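Local coordinates for ferripyochelin binding protein (Pyrococcus horikoshii, PDB 2FKO) that is probably a zinc-dependent gamma-class carbonic anhydrase, converting carbon dioxide and water to bicarbonate, and assembles as a trimer of left-handed beta-helices, at residues 56-61 against 78-83. Residues are numbered along the deposited sequence; the frame is centred on the assembly and turned at random.
Sequences SNVQDN and VTIGHN. With ZN (zinc ion), chain B.
The imidazole of H82 is met by two side chains of 56-61, Q59 over one face and D60 at the ring edge. OE1 of Q59 sits over the centre of the H82 ring, 2.9 Å above its plane, with amide and imidazole planes 60° apart. The Q59 chain, extended beyond CG (chi2 173°), carries that oxygen across I80 O to the ring, where it also accepts a weak hydrogen bond from H82 N. D60 lies alongside instead, its carboxylate turned only 10° from the imidazole plane; D60 OD2 receives a weak, bent hydrogen bond from H82 ND1 at 2.7 Å. That leaves NE2 of H82 to bind the zinc ion at 2.0 Å, a site completed by a water and by H65 and H87 of a second subunit, whose R44 forms a salt bridge with D60. The two segments lie on successive coils of the left-handed parallel beta-helix, stacked in register: N57 N bonds to V78 O, I80 N to N57 O and Q59 N to I80 O. With alanine at Q59, the H82 ring face would probably lose the amide oxygen lying over it and H82 N this acceptor. On the sheet face opposite N57 and T79, V58 CG2 meets I80 CD1 at 4.1 Å, the two side chains pointing the same way beside I64. Where the strands begin, S56 OG accepts a hydrogen bond from V78 N at 2.8 Å and hydrogen-bonds to G75 O.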
loop_
_atom_site.group_PDB
_atom_site.type_symbol
_atom_site.label_atom_id
_atom_site.label_comp_id
_atom_site.label_asym_id
_atom_site.label_seq_id
_atom_site.Cartn_x
_atom_site.Cartn_y
_atom_site.Cartn_z
ATOM N N SER A 56 -12.737 12.666 10.263
ATOM C CA SER A 56 -11.486 12.235 9.644
ATOM C C SER A 56 -11.657 10.994 8.780
ATOM O O SER A 56 -12.506 10.145 9.056
ATOM C CB SER A 56 -10.430 11.974 10.722
ATOM O OG SER A 56 -10.103 13.175 11.400
ATOM N N ASN A 57 -10.840 10.897 7.732
ATOM C CA ASN A 57 -10.903 9.764 6.817
ATOM C C ASN A 57 -9.581 9.010 6.729
ATOM O O ASN A 57 -8.503 9.604 6.756
ATOM C CB ASN A 57 -11.289 10.237 5.414
ATOM C CG ASN A 57 -10.419 11.377 4.936
ATOM O OD1 ASN A 57 -10.719 12.552 5.177
ATOM N ND2 ASN A 57 -9.321 11.039 4.269
ATOM N N VAL A 58 -9.682 7.693 6.634
ATOM C CA VAL A 58 -8.523 6.821 6.508
ATOM C C VAL A 58 -8.756 6.150 5.153
ATOM O O VAL A 58 -9.531 5.198 5.039
ATOM C CB VAL A 58 -8.496 5.772 7.633
ATOM C CG1 VAL A 58 -7.179 5.007 7.601
ATOM C CG2 VAL A 58 -8.687 6.458 8.981
ATOM N N GLN A 59 -8.083 6.661 4.131
ATOM C CA GLN A 59 -8.268 6.178 2.768
ATOM C C GLN A 59 -7.789 4.777 2.394
ATOM O O GLN A 59 -7.201 4.058 3.204
ATOM C CB GLN A 59 -7.710 7.232 1.806
ATOM C CG GLN A 59 -8.494 8.538 1.925
ATOM C CD GLN A 59 -7.900 9.681 1.137
ATOM O OE1 GLN A 59 -7.142 9.472 0.191
ATOM N NE2 GLN A 59 -8.255 10.905 1.512
ATOM N N ASP A 60 -8.078 4.402 1.150
ATOM C CA ASP A 60 -7.758 3.088 0.599
ATOM C C ASP A 60 -6.316 2.625 0.793
ATOM O O ASP A 60 -5.365 3.387 0.615
ATOM C CB ASP A 60 -8.087 3.066 -0.897
ATOM C CG ASP A 60 -9.319 3.892 -1.239
ATOM O OD1 ASP A 60 -10.438 3.337 -1.293
ATOM O OD2 ASP A 60 -9.163 5.110 -1.444
ATOM N N ASN A 61 -6.173 1.357 1.155
ATOM C CA ASN A 61 -4.868 0.741 1.350
ATOM C C ASN A 61 -3.911 1.377 2.354
ATOM O O ASN A 61 -2.702 1.150 2.272
ATOM C CB ASN A 61 -4.150 0.597 0.003
ATOM C CG ASN A 61 -4.677 -0.565 -0.816
ATOM O OD1 ASN A 61 -4.615 -1.715 -0.387
ATOM N ND2 ASN A 61 -5.202 -0.269 -2.001
ATOM N N VAL A 78 -8.995 15.152 9.799
ATOM C CA VAL A 78 -7.716 14.684 9.281
ATOM C C VAL A 78 -7.952 13.803 8.072
ATOM O O VAL A 78 -8.838 12.944 8.081
ATOM C CB VAL A 78 -6.918 13.875 10.328
ATOM C CG1 VAL A 78 -5.684 13.244 9.672
ATOM C CG2 VAL A 78 -6.484 14.786 11.464
ATOM N N THR A 79 -7.164 14.036 7.027
ATOM C CA THR A 79 -7.255 13.259 5.802
ATOM C C THR A 79 -6.009 12.388 5.670
ATOM O O THR A 79 -4.910 12.897 5.475
ATOM C CB THR A 79 -7.360 14.176 4.556
ATOM O OG1 THR A 79 -8.605 14.887 4.582
ATOM C CG2 THR A 79 -7.280 13.352 3.277
ATOM N N ILE A 80 -6.178 11.075 5.794
ATOM C CA ILE A 80 -5.041 10.172 5.663
ATOM C C ILE A 80 -5.110 9.614 4.255
ATOM O O ILE A 80 -5.926 8.745 3.954
ATOM C CB ILE A 80 -5.089 9.042 6.712
ATOM C CG1 ILE A 80 -5.194 9.657 8.115
ATOM C CG2 ILE A 80 -3.813 8.198 6.629
ATOM C CD1 ILE A 80 -5.276 8.656 9.252
ATOM N N GLY A 81 -4.251 10.153 3.395
ATOM C CA GLY A 81 -4.223 9.770 1.996
ATOM C C GLY A 81 -3.999 8.315 1.646
ATOM O O GLY A 81 -3.424 7.542 2.413
ATOM N N HIS A 82 -4.468 7.958 0.454
ATOM C CA HIS A 82 -4.346 6.604 -0.076
ATOM C C HIS A 82 -2.949 6.038 0.127
ATOM O O HIS A 82 -1.952 6.724 -0.100
ATOM C CB HIS A 82 -4.620 6.597 -1.583
ATOM C CG HIS A 82 -5.852 7.342 -1.986
ATOM N ND1 HIS A 82 -7.112 6.785 -1.926
ATOM C CD2 HIS A 82 -6.015 8.589 -2.487
ATOM C CE1 HIS A 82 -7.997 7.657 -2.376
ATOM N NE2 HIS A 82 -7.357 8.759 -2.723
ATOM N N ASN A 83 -2.887 4.781 0.552
ATOM C CA ASN A 83 -1.625 4.080 0.733
ATOM C C ASN A 83 -0.642 4.677 1.734
ATOM O O ASN A 83 0.527 4.288 1.746
ATOM C CB ASN A 83 -0.932 3.920 -0.631
ATOM C CG ASN A 83 -1.716 3.027 -1.586
ATOM O OD1 ASN A 83 -1.302 1.910 -1.896
ATOM N ND2 ASN A 83 -2.861 3.517 -2.048
HETATM ZN ZN ZN B . -8.530 10.240 -3.444
HETATM O O HOH W 1 -9.145 11.282 -2.097
#